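Long-range contacts in type IV pilus biogenesis factor PilY1 (Pseudomonas aeruginosa, PDB 3HX6), which takes part in type IV pilus assembly, twitching motility and adhesion to host cells, with calcium binding and release apparently regulating pilus retraction: residues A[247-252]-A[270-275]; A[145-150]-A[229-234]; A[415-420]-A[488-493]; A[108-113]-A[165-170]. The protein carries 3 engineered substitutions. One frame throughout, in Å; residues are numbered along the deposited sequence.

Contact 1 of 4, residues A[247-252]-A[270-275]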
loop_
_atom_site.group_PDB
_atom_site.type_symbol
_atom_site.label_atom_id
_atom_site.label_comp_id
_atom_site.label_asym_id
_atom_site.label_seq_id
_atom_site.Cartn_x
_atom_site.Cartn_y
_atom_site.Cartn_z
ATOM N N VAL A 247 -7.371 -6.880 46.991
ATOM C CA VAL A 247 -7.988 -7.613 45.886
ATOM C C VAL A 247 -6.946 -7.733 44.776
ATOM O O VAL A 247 -6.332 -6.747 44.389
ATOM C CB VAL A 247 -9.243 -6.871 45.339
ATOM C CG1 VAL A 247 -9.680 -7.476 44.006
ATOM C CG2 VAL A 247 -10.385 -6.975 46.344
ATOM N N PRO A 248 -6.728 -8.946 44.256
ATOM C CA PRO A 248 -5.740 -9.143 43.190
ATOM C C PRO A 248 -5.822 -8.097 42.077
ATOM O O PRO A 248 -6.913 -7.722 41.645
ATOM C CB PRO A 248 -6.062 -10.542 42.678
ATOM C CG PRO A 248 -6.546 -11.239 43.915
ATOM C CD PRO A 248 -7.451 -10.200 44.542
ATOM N N ASN A 249 -4.664 -7.616 41.636
ATOM C CA ASN A 249 -4.607 -6.646 40.550
ATOM C C ASN A 249 -3.332 -6.867 39.742
ATOM O O ASN A 249 -2.437 -7.605 40.156
ATOM C CB ASN A 249 -4.640 -5.203 41.077
ATOM C CG ASN A 249 -5.155 -4.213 40.028
ATOM O OD1 ASN A 249 -5.486 -4.602 38.907
ATOM N ND2 ASN A 249 -5.230 -2.931 40.393
ATOM N N GLY A 250 -3.270 -6.216 38.585
ATOM C CA GLY A 250 -2.132 -6.319 37.694
ATOM C C GLY A 250 -2.425 -5.356 36.561
ATOM O O GLY A 250 -3.580 -5.242 36.140
ATOM N N LEU A 251 -1.415 -4.646 36.072
ATOM C CA LEU A 251 -1.649 -3.694 34.994
ATOM C C LEU A 251 -1.506 -4.376 33.636
ATOM O O LEU A 251 -0.598 -5.172 33.435
ATOM C CB LEU A 251 -0.671 -2.521 35.089
ATOM C CG LEU A 251 -1.062 -1.332 34.208
ATOM C CD1 LEU A 251 -2.366 -0.734 34.747
ATOM C CD2 LEU A 251 0.037 -0.286 34.209
ATOM N N SER A 252 -2.396 -4.046 32.703
ATOM C CA SER A 252 -2.372 -4.653 31.375
ATOM C C SER A 252 -1.651 -3.817 30.319
ATOM O O SER A 252 -0.930 -2.872 30.650
ATOM C CB SER A 252 -3.803 -4.943 30.921
ATOM O OG SER A 252 -4.456 -5.783 31.860
ATOM N N ALA A 270 -3.760 2.600 30.417
ATOM C CA ALA A 270 -3.745 1.158 30.599
ATOM C C ALA A 270 -4.808 0.704 31.589
ATOM O O ALA A 270 -5.028 1.345 32.616
ATOM C CB ALA A 270 -2.350 0.714 31.085
ATOM N N GLY A 271 -5.475 -0.397 31.272
ATOM C CA GLY A 271 -6.475 -0.922 32.181
ATOM C C GLY A 271 -5.788 -1.932 33.079
ATOM O O GLY A 271 -4.610 -2.247 32.873
ATOM N N ASP A 272 -6.493 -2.427 34.092
ATOM C CA ASP A 272 -5.904 -3.417 34.978
ATOM C C ASP A 272 -6.905 -4.547 35.242
ATOM O O ASP A 272 -8.039 -4.506 34.756
ATOM C CB ASP A 272 -5.432 -2.761 36.284
ATOM C CG ASP A 272 -6.574 -2.216 37.129
ATOM O OD1 ASP A 272 -6.282 -1.439 38.070
ATOM O OD2 ASP A 272 -7.750 -2.561 36.869
ATOM N N LEU A 273 -6.479 -5.562 35.987
ATOM C CA LEU A 273 -7.343 -6.696 36.291
ATOM C C LEU A 273 -8.569 -6.283 37.087
ATOM O O LEU A 273 -9.571 -6.991 37.102
ATOM C CB LEU A 273 -6.570 -7.765 37.071
ATOM C CG LEU A 273 -5.403 -8.426 36.331
ATOM C CD1 LEU A 273 -4.739 -9.458 37.234
ATOM C CD2 LEU A 273 -5.915 -9.082 35.052
ATOM N N GLN A 274 -8.489 -5.131 37.743
ATOM C CA GLN A 274 -9.600 -4.638 38.549
ATOM C C GLN A 274 -10.621 -3.843 37.759
ATOM O O GLN A 274 -11.651 -3.436 38.300
ATOM C CB GLN A 274 -9.076 -3.788 39.701
ATOM C CG GLN A 274 -8.659 -4.606 40.907
ATOM C CD GLN A 274 -8.051 -3.760 41.995
ATOM O OE1 GLN A 274 -8.246 -2.544 42.031
ATOM N NE2 GLN A 274 -7.319 -4.396 42.904
ATOM N N GLY A 275 -10.334 -3.618 36.483
ATOM C CA GLY A 275 -11.250 -2.868 35.648
ATOM C C GLY A 275 -11.003 -1.375 35.646
ATOM O O GLY A 275 -11.797 -0.612 35.094
#

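Contact 2 of 4, residues A[145-150]-A[229-234]. Engineered in segment 229-234: Met230 (natural residue Leu).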
loop_
_atom_site.group_PDB
_atom_site.type_symbol
_atom_site.label_atom_id
_atom_site.label_comp_id
_atom_site.label_asym_id
_atom_site.label_seq_id
_atom_site.Cartn_x
_atom_site.Cartn_y
_atom_site.Cartn_z
ATOM N N ALA A 145 13.922 1.155 17.520
ATOM C CA ALA A 145 14.212 2.000 18.665
ATOM C C ALA A 145 15.614 2.566 18.524
ATOM O O ALA A 145 16.445 2.018 17.808
ATOM C CB ALA A 145 14.091 1.194 19.962
ATOM N N PHE A 146 15.873 3.662 19.217
ATOM C CA PHE A 146 17.174 4.298 19.152
ATOM C C PHE A 146 17.869 4.233 20.502
ATOM O O PHE A 146 17.297 4.620 21.521
ATOM C CB PHE A 146 16.997 5.752 18.709
ATOM C CG PHE A 146 18.283 6.470 18.418
ATOM C CD1 PHE A 146 18.904 7.239 19.395
ATOM C CD2 PHE A 146 18.851 6.415 17.146
ATOM C CE1 PHE A 146 20.070 7.952 19.111
ATOM C CE2 PHE A 146 20.019 7.122 16.848
ATOM C CZ PHE A 146 20.627 7.893 17.834
ATOM N N PHE A 147 19.095 3.717 20.504
ATOM C CA PHE A 147 19.900 3.629 21.715
ATOM C C PHE A 147 21.329 3.249 21.321
ATOM O O PHE A 147 21.565 2.734 20.224
ATOM C CB PHE A 147 19.291 2.623 22.701
ATOM C CG PHE A 147 19.203 1.221 22.177
ATOM C CD1 PHE A 147 20.276 0.343 22.315
ATOM C CD2 PHE A 147 18.036 0.765 21.566
ATOM C CE1 PHE A 147 20.191 -0.973 21.855
ATOM C CE2 PHE A 147 17.940 -0.553 21.101
ATOM C CZ PHE A 147 19.022 -1.422 21.249
ATOM N N GLY A 148 22.286 3.522 22.196
ATOM C CA GLY A 148 23.663 3.219 21.857
ATOM C C GLY A 148 24.062 4.070 20.664
ATOM O O GLY A 148 24.956 3.714 19.899
ATOM N N GLY A 149 23.370 5.196 20.500
ATOM C CA GLY A 149 23.657 6.113 19.411
ATOM C C GLY A 149 23.232 5.661 18.022
ATOM O O GLY A 149 23.626 6.267 17.025
ATOM N N ALA A 150 22.424 4.611 17.936
ATOM C CA ALA A 150 21.989 4.133 16.631
ATOM C C ALA A 150 20.596 3.518 16.642
ATOM O O ALA A 150 20.037 3.212 17.698
ATOM C CB ALA A 150 22.992 3.117 16.096
ATOM N N ASP A 229 14.240 0.902 30.517
ATOM C CA ASP A 229 15.167 1.502 29.565
ATOM C C ASP A 229 15.456 0.491 28.466
ATOM O O ASP A 229 15.873 -0.639 28.737
ATOM C CB ASP A 229 16.478 1.895 30.256
ATOM C CG ASP A 229 17.445 2.590 29.311
ATOM O OD1 ASP A 229 17.113 3.695 28.829
ATOM O OD2 ASP A 229 18.529 2.028 29.048
ATOM N N MET A 230 15.237 0.900 27.222
ATOM C CA MET A 230 15.454 0.025 26.077
ATOM C C MET A 230 16.851 -0.585 26.046
ATOM O O MET A 230 17.008 -1.795 25.885
ATOM C CB MET A 230 15.214 0.796 24.774
ATOM C CG MET A 230 15.144 -0.085 23.534
ATOM S SD MET A 230 13.793 -1.303 23.638
ATOM C CE MET A 230 14.670 -2.783 24.005
ATOM N N GLU A 231 17.867 0.251 26.208
ATOM C CA GLU A 231 19.237 -0.231 26.157
ATOM C C GLU A 231 19.664 -1.126 27.312
ATOM O O GLU A 231 20.189 -2.221 27.101
ATOM C CB GLU A 231 20.205 0.953 26.071
ATOM C CG GLU A 231 21.675 0.553 26.098
ATOM C CD GLU A 231 22.606 1.736 25.910
ATOM O OE1 GLU A 231 22.429 2.757 26.612
ATOM O OE2 GLU A 231 23.522 1.643 25.067
ATOM N N THR A 232 19.417 -0.659 28.527
ATOM C CA THR A 232 19.843 -1.354 29.735
ATOM C C THR A 232 18.907 -2.373 30.365
ATOM O O THR A 232 19.367 -3.307 31.014
ATOM C CB THR A 232 20.215 -0.315 30.813
ATOM O OG1 THR A 232 21.364 0.423 30.374
ATOM C CG2 THR A 232 20.529 -0.989 32.139
ATOM N N GLY A 233 17.603 -2.199 30.186
ATOM C CA GLY A 233 16.664 -3.115 30.804
ATOM C C GLY A 233 16.447 -2.677 32.244
ATOM O O GLY A 233 15.740 -3.328 33.011
ATOM N N ALA A 234 17.073 -1.568 32.623
ATOM C CA ALA A 234 16.911 -1.045 33.974
ATOM C C ALA A 234 15.483 -0.527 34.124
ATOM O O ALA A 234 14.860 -0.112 33.150
ATOM C CB ALA A 234 17.897 0.094 34.226
HETATM O O HOH W 1 21.711 4.444 24.669
#

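Contact 3 of 4, residues A[415-420]-A[488-493]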
loop_
_atom_site.group_PDB
_atom_site.type_symbol
_atom_site.label_atom_id
_atom_site.label_comp_id
_atom_site.label_asym_id
_atom_site.label_seq_id
_atom_site.Cartn_x
_atom_site.Cartn_y
_atom_site.Cartn_z
ATOM N N ALA A 415 -25.376 -3.135 15.038
ATOM C CA ALA A 415 -25.361 -2.392 16.284
ATOM C C ALA A 415 -26.312 -1.213 16.185
ATOM O O ALA A 415 -26.653 -0.773 15.089
ATOM C CB ALA A 415 -23.944 -1.892 16.571
ATOM N N SER A 416 -26.730 -0.710 17.341
ATOM C CA SER A 416 -27.611 0.448 17.414
ATOM C C SER A 416 -26.801 1.657 16.963
ATOM O O SER A 416 -25.582 1.560 16.768
ATOM C CB SER A 416 -28.085 0.660 18.853
ATOM O OG SER A 416 -26.981 0.785 19.741
ATOM N N GLN A 417 -27.472 2.793 16.810
ATOM C CA GLN A 417 -26.807 4.013 16.372
ATOM C C GLN A 417 -27.337 5.210 17.158
ATOM O O GLN A 417 -27.791 6.197 16.588
ATOM C CB GLN A 417 -27.044 4.215 14.873
ATOM C CG GLN A 417 -26.274 5.364 14.247
ATOM C CD GLN A 417 -26.460 5.411 12.741
ATOM O OE1 GLN A 417 -25.526 5.170 11.975
ATOM N NE2 GLN A 417 -27.669 5.711 12.312
ATOM N N ASN A 418 -27.270 5.107 18.478
ATOM C CA ASN A 418 -27.750 6.161 19.355
ATOM C C ASN A 418 -26.737 7.289 19.412
ATOM O O ASN A 418 -25.534 7.053 19.523
ATOM C CB ASN A 418 -27.978 5.595 20.749
ATOM C CG ASN A 418 -28.857 4.367 20.731
ATOM O OD1 ASN A 418 -28.618 3.406 21.464
ATOM N ND2 ASN A 418 -29.885 4.391 19.890
ATOM N N PRO A 419 -27.207 8.534 19.315
ATOM C CA PRO A 419 -26.268 9.651 19.369
ATOM C C PRO A 419 -25.800 9.907 20.796
ATOM O O PRO A 419 -26.430 9.468 21.756
ATOM C CB PRO A 419 -27.083 10.810 18.803
ATOM C CG PRO A 419 -28.476 10.491 19.272
ATOM C CD PRO A 419 -28.578 8.997 19.029
ATOM N N VAL A 420 -24.677 10.599 20.925
ATOM C CA VAL A 420 -24.132 10.933 22.231
ATOM C C VAL A 420 -24.249 12.446 22.373
ATOM O O VAL A 420 -23.818 13.188 21.487
ATOM C CB VAL A 420 -22.638 10.548 22.342
ATOM C CG1 VAL A 420 -22.101 10.950 23.708
ATOM C CG2 VAL A 420 -22.462 9.049 22.131
ATOM N N GLY A 488 -19.745 4.597 19.694
ATOM C CA GLY A 488 -19.732 3.192 20.069
ATOM C C GLY A 488 -20.767 2.404 19.279
ATOM O O GLY A 488 -20.905 1.193 19.443
ATOM N N GLY A 489 -21.495 3.094 18.408
ATOM C CA GLY A 489 -22.520 2.426 17.626
ATOM C C GLY A 489 -22.189 2.245 16.158
ATOM O O GLY A 489 -21.035 2.359 15.737
ATOM N N ARG A 490 -23.224 1.968 15.376
ATOM C CA ARG A 490 -23.097 1.752 13.944
ATOM C C ARG A 490 -22.644 3.015 13.225
ATOM O O ARG A 490 -23.164 4.100 13.480
ATOM C CB ARG A 490 -24.454 1.308 13.391
ATOM C CG ARG A 490 -24.542 1.149 11.891
ATOM C CD ARG A 490 -25.955 1.504 11.440
ATOM N NE ARG A 490 -26.927 0.928 12.352
ATOM C CZ ARG A 490 -28.143 1.410 12.572
ATOM N NH1 ARG A 490 -28.565 2.491 11.938
ATOM N NH2 ARG A 490 -28.924 0.813 13.457
ATOM N N THR A 491 -21.680 2.867 12.324
ATOM C CA THR A 491 -21.186 3.992 11.536
ATOM C C THR A 491 -22.290 4.397 10.562
ATOM O O THR A 491 -23.200 3.608 10.296
ATOM C CB THR A 491 -19.949 3.584 10.724
ATOM O OG1 THR A 491 -20.209 2.324 10.093
ATOM C CG2 THR A 491 -18.716 3.448 11.631
ATOM N N SER A 492 -22.220 5.618 10.035
ATOM C CA SER A 492 -23.222 6.083 9.088
ATOM C C SER A 492 -22.777 5.732 7.669
ATOM O O SER A 492 -23.446 6.053 6.691
ATOM C CB SER A 492 -23.429 7.597 9.219
ATOM O OG SER A 492 -22.233 8.306 8.949
ATOM N N PHE A 493 -21.637 5.063 7.569
ATOM C CA PHE A 493 -21.098 4.649 6.283
ATOM C C PHE A 493 -20.711 3.184 6.429
ATOM O O PHE A 493 -20.483 2.711 7.543
ATOM C CB PHE A 493 -19.880 5.509 5.939
ATOM C CG PHE A 493 -18.834 5.534 7.019
ATOM C CD1 PHE A 493 -17.858 4.546 7.083
ATOM C CD2 PHE A 493 -18.840 6.534 7.985
ATOM C CE1 PHE A 493 -16.900 4.554 8.092
ATOM C CE2 PHE A 493 -17.891 6.553 8.999
ATOM C CZ PHE A 493 -16.920 5.564 9.055
#

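Contact 4 of 4, residues A[108-113]-A[165-170]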
loop_
_atom_site.group_PDB
_atom_site.type_symbol
_atom_site.label_atom_id
_atom_site.label_comp_id
_atom_site.label_asym_id
_atom_site.label_seq_id
_atom_site.Cartn_x
_atom_site.Cartn_y
_atom_site.Cartn_z
ATOM N N PHE A 108 16.022 -19.054 13.829
ATOM C CA PHE A 108 16.510 -18.768 15.166
ATOM C C PHE A 108 15.583 -19.319 16.239
ATOM O O PHE A 108 14.415 -19.617 15.981
ATOM C CB PHE A 108 16.676 -17.248 15.315
ATOM C CG PHE A 108 17.089 -16.800 16.688
ATOM C CD1 PHE A 108 16.133 -16.461 17.641
ATOM C CD2 PHE A 108 18.437 -16.701 17.025
ATOM C CE1 PHE A 108 16.511 -16.026 18.911
ATOM C CE2 PHE A 108 18.829 -16.268 18.289
ATOM C CZ PHE A 108 17.863 -15.929 19.236
ATOM N N ALA A 109 16.122 -19.466 17.441
ATOM C CA ALA A 109 15.358 -19.965 18.569
ATOM C C ALA A 109 15.962 -19.385 19.837
ATOM O O ALA A 109 17.175 -19.457 20.048
ATOM C CB ALA A 109 15.406 -21.484 18.610
ATOM N N PHE A 110 15.121 -18.789 20.673
ATOM C CA PHE A 110 15.611 -18.218 21.915
ATOM C C PHE A 110 15.055 -18.989 23.104
ATOM O O PHE A 110 13.911 -19.442 23.085
ATOM C CB PHE A 110 15.230 -16.736 22.019
ATOM C CG PHE A 110 15.720 -16.080 23.273
ATOM C CD1 PHE A 110 14.846 -15.809 24.319
ATOM C CD2 PHE A 110 17.067 -15.776 23.429
ATOM C CE1 PHE A 110 15.307 -15.243 25.505
ATOM C CE2 PHE A 110 17.539 -15.213 24.607
ATOM C CZ PHE A 110 16.658 -14.945 25.649
ATOM N N ILE A 111 15.876 -19.145 24.135
ATOM C CA ILE A 111 15.457 -19.865 25.324
ATOM C C ILE A 111 15.837 -19.101 26.581
ATOM O O ILE A 111 17.009 -19.025 26.946
ATOM C CB ILE A 111 16.081 -21.279 25.370
ATOM C CG1 ILE A 111 15.547 -22.109 24.197
ATOM C CG2 ILE A 111 15.759 -21.955 26.702
ATOM C CD1 ILE A 111 16.189 -23.470 24.058
ATOM N N PRO A 112 14.838 -18.509 27.251
ATOM C CA PRO A 112 15.027 -17.737 28.480
ATOM C C PRO A 112 15.813 -18.500 29.543
ATOM O O PRO A 112 15.702 -19.720 29.657
ATOM C CB PRO A 112 13.596 -17.449 28.920
ATOM C CG PRO A 112 12.882 -17.310 27.615
ATOM C CD PRO A 112 13.428 -18.473 26.824
ATOM N N SER A 113 16.608 -17.769 30.317
ATOM C CA SER A 113 17.402 -18.371 31.375
ATOM C C SER A 113 16.494 -19.192 32.279
ATOM O O SER A 113 16.889 -20.242 32.784
ATOM C CB SER A 113 18.098 -17.283 32.198
ATOM O OG SER A 113 18.907 -16.460 31.373
ATOM N N GLY A 165 8.758 -12.917 33.775
ATOM C CA GLY A 165 9.955 -12.347 33.202
ATOM C C GLY A 165 9.737 -11.698 31.857
ATOM O O GLY A 165 8.802 -12.025 31.120
ATOM N N LEU A 166 10.637 -10.778 31.544
ATOM C CA LEU A 166 10.609 -10.028 30.303
ATOM C C LEU A 166 11.997 -10.104 29.692
ATOM O O LEU A 166 12.982 -10.243 30.409
ATOM C CB LEU A 166 10.288 -8.561 30.612
ATOM C CG LEU A 166 8.981 -7.901 30.182
ATOM C CD1 LEU A 166 7.870 -8.908 30.185
ATOM C CD2 LEU A 166 8.672 -6.725 31.116
ATOM N N PHE A 167 12.074 -10.036 28.370
ATOM C CA PHE A 167 13.364 -10.021 27.710
ATOM C C PHE A 167 13.264 -9.232 26.413
ATOM O O PHE A 167 12.179 -9.071 25.843
ATOM C CB PHE A 167 13.906 -11.438 27.454
ATOM C CG PHE A 167 13.071 -12.268 26.525
ATOM C CD1 PHE A 167 12.129 -13.165 27.024
ATOM C CD2 PHE A 167 13.244 -12.173 25.145
ATOM C CE1 PHE A 167 11.372 -13.963 26.159
ATOM C CE2 PHE A 167 12.496 -12.962 24.274
ATOM C CZ PHE A 167 11.557 -13.860 24.781
ATOM N N ALA A 168 14.404 -8.713 25.972
ATOM C CA ALA A 168 14.466 -7.935 24.750
ATOM C C ALA A 168 15.630 -8.447 23.923
ATOM O O ALA A 168 16.698 -8.736 24.456
ATOM C CB ALA A 168 14.661 -6.452 25.079
ATOM N N LEU A 169 15.416 -8.586 22.623
ATOM C CA LEU A 169 16.475 -9.044 21.743
ATOM C C LEU A 169 16.700 -7.969 20.693
ATOM O O LEU A 169 15.768 -7.243 20.333
ATOM C CB LEU A 169 16.077 -10.352 21.044
ATOM C CG LEU A 169 15.629 -11.524 21.928
ATOM C CD1 LEU A 169 15.180 -12.690 21.046
ATOM C CD2 LEU A 169 16.758 -11.943 22.844
ATOM N N ASP A 170 17.942 -7.846 20.232
ATOM C CA ASP A 170 18.266 -6.895 19.180
ATOM C C ASP A 170 18.129 -7.757 17.940
ATOM O O ASP A 170 18.945 -8.646 17.702
ATOM C CB ASP A 170 19.706 -6.391 19.294
ATOM C CG ASP A 170 20.039 -5.351 18.238
ATOM O OD1 ASP A 170 19.616 -5.525 17.073
ATOM O OD2 ASP A 170 20.726 -4.363 18.567
#

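Contact 1 of 4, residues A[247-252]-A[270-275]
Residues 247-252 and 270-275 meet at the open end of a beta hairpin, where the antiparallel strands 251-257 and 267-272, which open a four-stranded blade of the PilY1 beta-propeller, give way to loop and turn. Leu251 and Asp272 form a non-hydrogen-bonded pair, flanked by bonds from Ser252 N to Gly271 O (2.9 Å) and from Leu273 N to Gly250 O. Just beyond the paired strands, the type I turn Asp272-Gly275 and the loop entering strand 251-257 are joined by side chains. Asn249, its CG anti to the backbone N (chi1 -156°), lays its amide flat against that of Gln274, the two planes 15° apart. In its own amide plane, Asn249 ND2 donates to Asp272 OD1 at 3.0 Å, reaching that oxygen from above the carboxylate. Trp278 NE1 also donates to Asp272 OD1, so two side-chain donors hold OD1, while OD2 accepts from Asn276 N. Gln274 NE2 donates to Arg244 O and, weakly, to Val247 O, tying the turn to the incoming loop. Leu251, on the same face as Asp272, sets CD1 3.9 Å from Ala270 CB; Leu273 packs separately along the backbone of Asn249 and Gly250, its CD1 3.8 Å from Gly250 N.

Contact 2 of 4, residues A[145-150]-A[229-234]
The backbones approach without pairing: strand 145-147 turns back through a type I' turn from Phe147 to Ala150, and the loop 229-234, helical in its angles at 230-232, comes nearest where Phe147 CA and Glu231 CA are 5.9 Å apart. Phe147 carries the contact. Its CG sits between the backbone N and the carbonyl carbon (chi1 61°), which directs the ring at the loop, where it spans two consecutive residues. CD2 of the ring touches Met230 CG at 3.6 Å, and CD1 on the other ortho position lies 3.8 Å from Glu231 CB. Met230 is an engineered residue; its CG also meets Ala145 CB at 3.9 Å, and Leu180 and Trp208 border the same apolar patch. Towards solvent the chemistry turns polar. A water accepts from Gly148 N at 2.7 Å and donates weakly to Glu231 OE1, bridging the two turns beside the ring. The loop has its own brace in an Asx motif, with Thr232 N donating to Asp229 OD2. His152 stacks on the Phe147 ring. Strands 141-147 and 223-229 belong to successive four-stranded sheets, so the contact joins hairpin turns of adjacent blades, as expected of neighbouring blades in a beta-propeller.

Contact 3 of 4, residues A[415-420]-A[488-493]
Two loops lacking regular secondary structure are fastened here by an arginine that grips a backbone carbonyl. Residues 415-420 leave strand 408-415, and residues 488-493 follow strand 477-483; both strands belong to the large mixed beta-sheet in the C-terminal part of the chain, with strand 521-524 lying between them. The contact is structural packing, away from the calcium site.

Hydrogen bonding is concentrated on two successive carbonyls. Arg490 N donates to Ser416 O at 2.8 Å in a nearly straight bond (168°), fixing backbone to backbone. The side chain of the same residue then curls back, bent at chi2 and chi3, to reach the preceding carbonyl side-on: NE and NH2 of Arg490 both donate to Ala415 O, the NE bond being 3.2 Å long. Ala415 O lies near the guanidinium plane, some 20° out of it, and its acceptance of two N-H groups restrains the rotation of the arginine end. Ser416 turns its own hydroxyl the other way, to Thr396 N and Gln395.

Packing completes the join. Gly489 CA comes within 3.3 Å of Ser416 O, a close passage of the two main chains that leaves little room beside the glycine. Ala415 sets its methyl against Leu397, on the sheet side. Gln417, its CG anti to the backbone N (chi1 -173°), runs across the arginine at about a right angle. Its aliphatic part covers one guanidinium face, with CB of Gln417 above the centre of the group and 3.7 Å from Arg490 NH1.

Contact 4 of 4, residues A[108-113]-A[165-170]
With CG anti to the backbone N in Phe110 (chi1 -179°), but between N and the carbonyl carbon in Phe167 (chi1 63°), the two rings extend from their strands into a shared apolar layer. The side chains come from opposing strands and overlap alongside one another, centroids 4.7 Å apart and planes inclined at 39°, an oblique pairing in which Phe110 CE1 rides over the centre of one Phe167 face. Phe110 CD1 and Phe167 CE2 are 3.7 Å apart. Leu169 adds a CH-pi contact: its CD2 methyl stands over a face of the Phe110 ring, 4.0 Å from the ring centroid. The other methyl, CD1, reaches Phe108 CE1 at 4.2 Å, while Pro112 CG abuts Phe167 CE1 at 3.9 Å, just where the chain enters helix 113-118. Strands 108-110 and 165-170 run roughly antiparallel, but their axes come no closer than 11.0 Å; they belong to different four-stranded sheets, in the manner of packed beta-propeller blades. Leu97 of strand 97-99 touches Phe110, Phe167 and Leu169, and Leu179 of strand 178-184 lies against Phe110 and Leu169, thickening the layer from both sheets. No hydrogen bond crosses between the segments, consistent with cohesion by apolar burial and dispersion between rings and methyls.

How the contacts relate
Contacts 1 and 4 are buried, whereas contacts 2 and 3 are partly open to solvent. Contact 1 lies within one hairpin and combines backbone pairing with buried amide and carboxylate bonds; contacts 2 and 4 join different sheets through side chains, contact 4 wholly apolar and contact 2 adding a water bridge at its outer edge. These two share the sheet containing strands 141-147 and 165-170 and touch directly, the engineered Met230 CE lying 3.8 Å from Ala168 CB. Their segments alternate along the chain. Contact 3 stands apart, about 44 Å from each of them between centres, and relies on arginine-to-carbonyl bonding between loops of the C-terminal sheet.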